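Side-chain contacts in immunogenic protein MPT63/MPB63 (Mycobacterium tuberculosis, PDB 1LMI), which is a secreted, immunoprotective beta-sandwich antigen of the tubercle bacillus whose molecular function is not known: residues W26-L31 with S66-R71; K32-V37 with K104-V109. One frame throughout, in Å; residues are numbered along the deposited sequence.

Interaction 1. Residues W26-L31 with S66-R71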
# COMPACT_ATOMS: atom_id res chain seq x y z
N TRP A 26 -4.43 -8.18 0.74
CA TRP A 26 -3.30 -7.31 1.01
C TRP A 26 -3.13 -7.16 2.53
O TRP A 26 -4.10 -6.87 3.23
CB TRP A 26 -3.50 -5.92 0.42
CG TRP A 26 -3.15 -5.63 -1.01
CD1 TRP A 26 -4.02 -5.55 -2.06
CD2 TRP A 26 -1.83 -5.37 -1.49
NE1 TRP A 26 -3.26 -5.24 -3.20
CE2 TRP A 26 -1.94 -5.14 -2.87
CE3 TRP A 26 -0.56 -5.32 -0.87
CZ2 TRP A 26 -0.83 -4.85 -3.67
CZ3 TRP A 26 0.53 -5.03 -1.68
CH2 TRP A 26 0.39 -4.81 -3.04
N LYS A 27 -1.88 -7.33 2.97
CA LYS A 27 -1.50 -7.04 4.34
C LYS A 27 -0.64 -5.76 4.33
O LYS A 27 0.28 -5.68 3.50
CB LYS A 27 -0.69 -8.15 4.98
CG LYS A 27 -0.28 -7.88 6.44
CD LYS A 27 0.59 -9.03 6.96
CE LYS A 27 1.31 -8.64 8.24
NZ LYS A 27 1.94 -9.80 8.93
N VAL A 28 -0.95 -4.86 5.25
CA VAL A 28 -0.07 -3.70 5.46
C VAL A 28 0.24 -3.65 6.95
O VAL A 28 -0.64 -3.82 7.82
CB VAL A 28 -0.68 -2.39 4.96
CG1 VAL A 28 0.23 -1.20 5.25
CG2 VAL A 28 -0.91 -2.46 3.45
N SER A 29 1.56 -3.50 7.24
CA SER A 29 1.98 -3.44 8.63
C SER A 29 3.25 -2.60 8.75
O SER A 29 3.88 -2.22 7.76
CB SER A 29 2.26 -4.85 9.20
OG SER A 29 3.32 -5.43 8.47
N ASP A 30 3.67 -2.28 9.98
CA ASP A 30 4.97 -1.63 10.17
C ASP A 30 5.08 -0.30 9.40
O ASP A 30 6.08 0.06 8.76
CB ASP A 30 6.12 -2.56 9.83
CG ASP A 30 6.06 -3.91 10.51
OD1 ASP A 30 6.64 -4.06 11.61
OD2 ASP A 30 5.44 -4.86 9.97
N LEU A 31 4.02 0.51 9.49
CA LEU A 31 4.03 1.88 9.04
C LEU A 31 4.81 2.75 10.03
O LEU A 31 4.41 2.87 11.20
CB LEU A 31 2.59 2.39 8.92
CG LEU A 31 2.44 3.89 8.66
CD1 LEU A 31 2.91 4.28 7.26
CD2 LEU A 31 1.01 4.32 8.86
N SER A 66 0.90 1.66 -7.02
CA SER A 66 0.67 3.08 -7.11
C SER A 66 -0.64 3.51 -6.45
O SER A 66 -0.84 4.72 -6.24
CB SER A 66 0.67 3.54 -8.58
OG SER A 66 -0.30 2.82 -9.34
N GLN A 67 -1.52 2.61 -6.04
CA GLN A 67 -2.78 2.92 -5.37
C GLN A 67 -2.59 3.21 -3.89
O GLN A 67 -3.55 3.66 -3.26
CB GLN A 67 -3.80 1.76 -5.53
CG GLN A 67 -4.27 1.55 -6.96
CD GLN A 67 -5.41 0.55 -7.02
OE1 GLN A 67 -5.72 -0.13 -6.06
NE2 GLN A 67 -6.06 0.51 -8.19
N PHE A 68 -1.39 2.97 -3.34
CA PHE A 68 -1.18 3.17 -1.91
C PHE A 68 -0.98 4.63 -1.52
O PHE A 68 -0.49 5.50 -2.27
CB PHE A 68 0.04 2.40 -1.41
CG PHE A 68 -0.16 0.93 -1.12
CD1 PHE A 68 -1.06 0.55 -0.16
CD2 PHE A 68 0.57 -0.02 -1.79
CE1 PHE A 68 -1.24 -0.80 0.12
CE2 PHE A 68 0.39 -1.36 -1.54
CZ PHE A 68 -0.52 -1.75 -0.58
N ASN A 69 -1.37 4.92 -0.27
CA ASN A 69 -1.34 6.22 0.34
C ASN A 69 -1.21 6.05 1.87
O ASN A 69 -1.73 5.05 2.40
CB ASN A 69 -2.60 7.05 0.09
CG ASN A 69 -2.94 7.24 -1.38
OD1 ASN A 69 -2.46 8.23 -1.94
ND2 ASN A 69 -3.69 6.31 -1.97
N ALA A 70 -0.53 7.01 2.49
CA ALA A 70 -0.46 7.11 3.94
C ALA A 70 -1.27 8.30 4.37
O ALA A 70 -1.22 9.36 3.74
CB ALA A 70 0.98 7.14 4.40
N ARG A 71 -2.07 8.14 5.44
CA ARG A 71 -2.94 9.24 5.85
C ARG A 71 -2.89 9.47 7.34
O ARG A 71 -2.51 8.58 8.11
CB ARG A 71 -4.39 8.96 5.46
CG ARG A 71 -4.59 8.73 3.96
CD ARG A 71 -6.10 8.51 3.73
NE ARG A 71 -6.32 8.44 2.28
CZ ARG A 71 -7.42 7.93 1.75
NH1 ARG A 71 -8.39 7.46 2.51
NH2 ARG A 71 -7.55 7.90 0.42
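Phe68 points the far end of its ring at the face of Trp26. The two form an edge-to-face (T-shaped) pair, with planes at 86° and the Phe68 centroid 4.9 Å from that of the six-membered indole ring. CZ of Phe68 stands over the rim of the indole, 3.6 Å from CE3 of Trp26. Phe68 CE2 sits beside it, 3.7 Å from Trp26 CZ3. The same ring also meets Val28, whose CG2 comes in obliquely, 3.7 Å from Phe68 CE1. This methyl is the branch of Val28 anti to the carbonyl carbon, as CG1 takes the place anti to the backbone N (chi1 177°). Farther along, Leu31 CD1 reaches the CB of Ala70 at 4.5 Å.

The two strands belong to different sheets. Their axes approach to 11.1 Å and cross at -47°, so side chains rather than backbones fill the gap. Trp26 and Val28 alternate on the inward side, as Phe68 and Ala70 do on strand 68-71. At Asp30 the backbone turns left-handed, which breaks the alternation, and Leu31 points inward next. Met119 of strand 116-120 packs on the side chains of both Trp26 and Phe68, and Trp129 on Trp26 and Val28. Next to Phe68, Asn69 bonds through OD1 to Asn77 and Arg79, which links it to the neighbouring strand 77-79.

This is the interior of a beta sandwich, close to the centre of the chain. Between these two segments the contact is apolar and aromatic. The edge-to-face geometry is consistent with the weakly positive C-H edge of Phe68 being drawn to the electron-rich indole face.

Interaction 2. Residues K32-V37 with K104-V109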
# COMPACT_ATOMS: atom_id res chain seq x y z
N LYS A 32 5.89 3.34 9.56
CA LYS A 32 6.78 4.03 10.51
C LYS A 32 7.73 4.99 9.83
O LYS A 32 7.93 4.87 8.62
CB LYS A 32 7.58 2.99 11.30
CG LYS A 32 8.52 2.13 10.45
CD LYS A 32 9.14 1.05 11.33
CE LYS A 32 9.89 0.03 10.51
NZ LYS A 32 10.29 -1.14 11.37
N SER A 33 8.27 5.93 10.61
CA SER A 33 9.33 6.79 10.05
C SER A 33 10.47 5.91 9.57
O SER A 33 10.86 4.95 10.22
CB SER A 33 9.80 7.80 11.10
OG SER A 33 10.76 8.65 10.41
N SER A 34 11.02 6.24 8.40
CA SER A 34 12.03 5.42 7.78
C SER A 34 13.39 6.14 7.84
O SER A 34 13.45 7.36 7.87
CB SER A 34 11.69 5.13 6.31
OG SER A 34 12.49 4.15 5.69
N THR A 35 14.42 5.34 7.86
CA THR A 35 15.78 5.82 7.66
C THR A 35 16.19 5.61 6.20
O THR A 35 17.28 6.02 5.83
CB THR A 35 16.78 5.04 8.53
OG1 THR A 35 16.75 3.67 8.10
CG2 THR A 35 16.40 5.05 10.00
N ALA A 36 15.34 4.96 5.40
CA ALA A 36 15.65 4.79 3.98
C ALA A 36 15.97 6.16 3.36
O ALA A 36 15.35 7.16 3.65
CB ALA A 36 14.54 4.17 3.15
N VAL A 37 16.98 6.13 2.50
CA VAL A 37 17.23 7.25 1.59
C VAL A 37 16.74 6.71 0.26
O VAL A 37 17.13 5.59 -0.12
CB VAL A 37 18.68 7.71 1.65
CG1 VAL A 37 19.61 6.51 1.85
CG2 VAL A 37 19.11 8.47 0.41
N LYS A 104 8.80 -3.32 0.87
CA LYS A 104 8.45 -2.00 1.37
C LYS A 104 7.78 -1.08 0.35
O LYS A 104 7.96 -1.20 -0.86
CB LYS A 104 9.75 -1.29 1.82
CG LYS A 104 10.54 -2.11 2.83
CD LYS A 104 9.79 -2.24 4.13
CE LYS A 104 10.66 -2.26 5.37
NZ LYS A 104 11.86 -3.13 5.30
N ILE A 105 7.03 -0.13 0.90
CA ILE A 105 6.49 0.99 0.13
C ILE A 105 6.87 2.24 0.91
O ILE A 105 7.00 2.17 2.14
CB ILE A 105 4.97 0.88 -0.06
CG1 ILE A 105 4.21 0.64 1.25
CG2 ILE A 105 4.58 -0.19 -1.09
CD1 ILE A 105 2.70 0.70 1.11
N TYR A 106 7.10 3.35 0.24
CA TYR A 106 7.55 4.57 0.89
C TYR A 106 6.63 5.76 0.65
O TYR A 106 5.87 5.77 -0.31
CB TYR A 106 8.96 4.89 0.35
CG TYR A 106 9.96 3.81 0.74
CD1 TYR A 106 10.48 3.80 2.02
CD2 TYR A 106 10.35 2.81 -0.15
CE1 TYR A 106 11.40 2.84 2.41
CE2 TYR A 106 11.26 1.83 0.24
CZ TYR A 106 11.78 1.86 1.52
OH TYR A 106 12.67 0.88 1.90
N PHE A 107 6.73 6.76 1.53
CA PHE A 107 5.92 7.98 1.47
C PHE A 107 6.79 9.20 1.84
O PHE A 107 7.73 9.04 2.64
CB PHE A 107 4.74 7.91 2.44
CG PHE A 107 3.92 6.63 2.34
CD1 PHE A 107 2.90 6.49 1.43
CD2 PHE A 107 4.23 5.57 3.19
CE1 PHE A 107 2.20 5.32 1.37
CE2 PHE A 107 3.52 4.37 3.11
CZ PHE A 107 2.50 4.24 2.20
N ASP A 108 6.51 10.38 1.32
CA ASP A 108 7.25 11.58 1.72
C ASP A 108 6.36 12.39 2.65
O ASP A 108 5.42 13.06 2.23
CB ASP A 108 7.61 12.39 0.47
CG ASP A 108 8.48 13.60 0.74
OD1 ASP A 108 8.85 13.78 1.92
OD2 ASP A 108 8.76 14.34 -0.24
N VAL A 109 6.59 12.29 3.98
CA VAL A 109 5.67 12.90 4.92
C VAL A 109 6.07 14.35 5.18
O VAL A 109 7.12 14.60 5.77
CB VAL A 109 5.62 12.07 6.22
CG1 VAL A 109 4.83 12.79 7.31
CG2 VAL A 109 5.05 10.67 5.96
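A serine hydroxyl lies at the edge of a tyrosine ring without bonding to it: Ser34 OG is near the plane of the Tyr106 ring, 3.7 Å from CE1. The oxygen is engaged elsewhere. It accepts the backbone N-H of Ala36 at 3.0 Å from N to OG, with an angle of 153° at the hydrogen, which makes an ST turn. It also hydrogen-bonds to OE1 of Glu49 on strand 46-56. The torsion that sets OG anti to the backbone N of Ser34 (chi1 -169°) swings it beside the carbonyl carbon, on the side where the chain turns back to Ala36.

The turn also delivers the second contact. Ala36 CB comes to 3.5 Å from Tyr106 CE1 and to 4.0 Å from CZ, approaching the ring obliquely. Ser34 and Ala36 therefore meet the same ring carbon, CE1. Tyr106 extends its ring to them from strand 100-109, and the far end of the side chain comes nearer than its root. The phenol oxygen is hydrogen-bonded to the carbonyl O of Pro87, a residue that Ala36 also touches. Ile38 and Thr89 pack on the tyrosine as well.

Here the loop that follows strand 22-33 packs on Tyr106 of strand 100-109. Strand 46-56 separates these two strands in the four-stranded antiparallel sheet, so the contact spans a neighbour. Both hydroxyls at this buried site have hydrogen-bond partners: Ser34 OG is gripped by two and Tyr106 OH by the Pro87 carbonyl. These bonds hold the turn and the ring in place, while the direct contact between the segments is van der Waals packing.

Interactions 1 and 2 share strand 22-33: Trp26, Val28 and Leu31 of residues 26-31 face the sheet that holds strand 68-71, and residues 32-37 lead out of the strand into a loop. Their centres are 11 Å apart, and they touch through strand 100-109. Ile105 CD1 packs 3.6 Å from Phe68 CG. Phe107 CE1 is 3.4 Å from the backbone N of Ala70, and Phe107 CE2 lies 4.2 Å from Leu31 CD1. Ile105 and Phe107 thus carry the packing of interaction 1 onward to the strand that bears Tyr106. Interaction 1 joins the two sheets across the core; interaction 2, its centre about 12 Å from the centre of the chain, closes a loop over one of them.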